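Local coordinates for yncA (Salmonella typhimurium, PDB 3DR6), which is a putative acetyltransferase of the GNAT family, probably transferring an acetyl group from acetyl-coenzyme A to an acceptor substrate, at residues 45-48 / 49-53. Numbering follows the deposited sequence.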
ATOM      1  N   TRP C  45       3.200 -18.755  -4.368  1.00 26.69           N
ATOM      2  CA  TRP C  45       3.073 -17.760  -3.300  1.00 26.27           C
ATOM      3  C   TRP C  45       3.759 -18.199  -2.009  1.00 26.16           C
ATOM      4  O   TRP C  45       4.455 -17.399  -1.372  1.00 25.96           O
ATOM      5  CB  TRP C  45       1.588 -17.451  -3.046  1.00 25.71           C
ATOM      6  CG  TRP C  45       1.285 -16.660  -1.780  1.00 26.24           C
ATOM      7  CD1 TRP C  45       1.310 -15.300  -1.635  1.00 26.64           C
ATOM      8  CD2 TRP C  45       0.885 -17.191  -0.508  1.00 25.74           C
ATOM      9  NE1 TRP C  45       0.961 -14.953  -0.350  1.00 26.54           N
ATOM     10  CE2 TRP C  45       0.689 -16.089   0.363  1.00 26.05           C
ATOM     11  CE3 TRP C  45       0.671 -18.490  -0.016  1.00 25.67           C
ATOM     12  CZ2 TRP C  45       0.298 -16.245   1.708  1.00 24.46           C
ATOM     13  CZ3 TRP C  45       0.274 -18.646   1.330  1.00 25.52           C
ATOM     14  CH2 TRP C  45       0.093 -17.523   2.168  1.00 25.58           C
ATOM     15  N   TYR C  46       3.557 -19.462  -1.632  1.00 26.33           N
ATOM     16  CA  TYR C  46       4.166 -20.050  -0.440  1.00 26.86           C
ATOM     17  C   TYR C  46       5.695 -20.016  -0.521  1.00 27.35           C
ATOM     18  O   TYR C  46       6.364 -19.594   0.428  1.00 26.88           O
ATOM     19  CB  TYR C  46       3.669 -21.491  -0.232  1.00 27.08           C
ATOM     20  CG  TYR C  46       4.464 -22.277   0.787  1.00 27.64           C
ATOM     21  CD1 TYR C  46       4.185 -22.178   2.157  1.00 27.24           C
ATOM     22  CD2 TYR C  46       5.500 -23.120   0.382  1.00 27.03           C
ATOM     23  CE1 TYR C  46       4.922 -22.894   3.086  1.00 26.78           C
ATOM     24  CE2 TYR C  46       6.240 -23.834   1.300  1.00 26.73           C
ATOM     25  CZ  TYR C  46       5.954 -23.715   2.648  1.00 27.31           C
ATOM     26  OH  TYR C  46       6.695 -24.442   3.548  1.00 27.99           O
ATOM     27  N   GLU C  47       6.237 -20.461  -1.657  1.00 27.76           N
ATOM     28  CA  GLU C  47       7.687 -20.455  -1.873  1.00 28.60           C
ATOM     29  C   GLU C  47       8.274 -19.049  -1.807  1.00 28.21           C
ATOM     30  O   GLU C  47       9.296 -18.824  -1.161  1.00 28.43           O
ATOM     31  CB  GLU C  47       8.046 -21.143  -3.195  1.00 28.62           C
ATOM     32  CG  GLU C  47       7.755 -22.658  -3.207  1.00 31.73           C
ATOM     33  CD  GLU C  47       8.620 -23.457  -2.222  1.00 35.35           C
ATOM     34  OE1 GLU C  47       9.742 -23.000  -1.892  1.00 37.63           O
ATOM     35  OE2 GLU C  47       8.180 -24.554  -1.794  1.00 36.99           O
ATOM     36  N   ALA C  48       7.621 -18.104  -2.470  1.00 28.57           N
ATOM     37  CA  ALA C  48       8.035 -16.717  -2.399  1.00 28.29           C
ATOM     38  C   ALA C  48       8.121 -16.227  -0.948  1.00 28.28           C
ATOM     39  O   ALA C  48       9.098 -15.561  -0.578  1.00 28.15           O
ATOM     40  CB  ALA C  48       7.117 -15.846  -3.231  1.00 28.56           C
ATOM     41  N   ARG C  49       7.124 -16.567  -0.119  1.00 28.27           N
ATOM     42  CA  ARG C  49       7.158 -16.187   1.307  1.00 28.39           C
ATOM     43  C   ARG C  49       8.346 -16.813   2.016  1.00 28.56           C
ATOM     44  O   ARG C  49       9.056 -16.130   2.764  1.00 28.23           O
ATOM     45  CB  ARG C  49       5.854 -16.544   2.036  1.00 28.26           C
ATOM     46  CG  ARG C  49       4.706 -15.639   1.702  1.00 29.18           C
ATOM     47  CD  ARG C  49       4.919 -14.236   2.259  1.00 30.10           C
ATOM     48  NE  ARG C  49       4.170 -13.213   1.542  1.00 31.12           N
ATOM     49  CZ  ARG C  49       2.917 -12.871   1.832  1.00 32.25           C
ATOM     50  NH1 ARG C  49       2.271 -13.493   2.802  1.00 33.15           N
ATOM     51  NH2 ARG C  49       2.290 -11.927   1.139  1.00 31.71           N
ATOM     52  N   GLN C  50       8.559 -18.112   1.780  1.00 28.67           N
ATOM     53  CA  GLN C  50       9.718 -18.822   2.331  1.00 29.38           C
ATOM     54  C   GLN C  50      11.026 -18.127   1.938  1.00 29.30           C
ATOM     55  O   GLN C  50      11.927 -17.973   2.765  1.00 28.44           O
ATOM     56  CB  GLN C  50       9.748 -20.295   1.883  1.00 30.19           C
ATOM     57  CG  GLN C  50       8.503 -21.119   2.255  1.00 31.32           C
ATOM     58  CD  GLN C  50       8.103 -20.965   3.724  1.00 33.53           C
ATOM     59  OE1 GLN C  50       7.163 -20.223   4.065  1.00 34.80           O
ATOM     60  NE2 GLN C  50       8.824 -21.654   4.599  1.00 32.91           N
ATOM     61  N   LEU C  51      11.105 -17.699   0.679  1.00 29.58           N
ATOM     62  CA  LEU C  51      12.280 -16.995   0.151  1.00 30.35           C
ATOM     63  C   LEU C  51      12.536 -15.687   0.913  1.00 29.72           C
ATOM     64  O   LEU C  51      13.683 -15.313   1.145  1.00 30.01           O
ATOM     65  CB  LEU C  51      12.104 -16.720  -1.353  1.00 30.50           C
ATOM     66  CG  LEU C  51      12.380 -17.767  -2.450  1.00 32.13           C
ATOM     67  CD1 LEU C  51      12.155 -19.251  -2.050  1.00 34.11           C
ATOM     68  CD2 LEU C  51      11.561 -17.425  -3.711  1.00 31.56           C
ATOM     69  N   LEU C  52      11.460 -15.001   1.307  1.00 29.21           N
ATOM     70  CA  LEU C  52      11.562 -13.758   2.085  1.00 28.33           C
ATOM     71  C   LEU C  52      11.818 -14.006   3.576  1.00 27.38           C
ATOM     72  O   LEU C  52      12.091 -13.070   4.328  1.00 28.59           O
ATOM     73  CB  LEU C  52      10.299 -12.902   1.914  1.00 28.28           C
ATOM     74  CG  LEU C  52       9.976 -12.227   0.581  1.00 29.38           C
ATOM     75  CD1 LEU C  52       8.619 -11.571   0.677  1.00 30.16           C
ATOM     76  CD2 LEU C  52      11.020 -11.190   0.205  1.00 29.56           C
ATOM     77  N   GLY C  53      11.737 -15.264   4.007  1.00 26.32           N
ATOM     78  CA  GLY C  53      11.800 -15.599   5.432  1.00 24.55           C
ATOM     79  C   GLY C  53      10.506 -15.258   6.187  1.00 23.42           C
ATOM     80  O   GLY C  53      10.507 -15.155   7.413  1.00 23.03           O
TER
HETATM   81  O   HOH W   1      -0.600 -12.198   0.212  1.00 43.66           O
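The carboxamide of Gln-50 is stacked parallel to the Tyr-46 ring, the two planes 1° apart, but offset toward its hydroxyl end: over one face, CD lies near CZ, OE1 just outboard of CE1 and NE2 close to OH. Glu-47 OE2 sits in the ring plane at its edge. Gln-50 CG makes a CH-pi contact 3.8 Å from the centroid of the Tyr-46 ring, and the chain, bent at chi2 (-49°), folds back to bring the amide over it. One residue earlier along the helix, Trp-45 and Arg-49 meet differently. Trp-45 NE1 stands 3.5 Å above the centre of the Arg-49 guanidinium, but the indole and guanidinium planes are 63° apart, so this is an inclined approach rather than a flat stack. Arg-49 CG, meanwhile, sits over the rim of one indole face. A water joins the pair, accepting from Trp-45 NE1 at 3.2 Å and, weakly, from Arg-49 NH2.

All of this belongs to the last turns of helix 39-52 of the GNAT fold, laid against the sheet: Trp-45, Tyr-46, Arg-49 and Gln-50 all touch Val-56 of strand 56-61. Arg-49 NH1 is hydrogen-bonded to Ser-70 OG and Tyr-46 OH to Ala-9 O, which tie the helix to its surroundings at two further points.

Four i to i+4 backbone bonds run from Arg-49 N to Trp-45 O through to Leu-52 N to Ala-48 O; the shortest, 2.8 Å, links Leu-51 N to Glu-47 O. Gly-53, with positive phi, ends the helix in a Schellman motif, its N bonded to Gln-50 O at 3.0 Å.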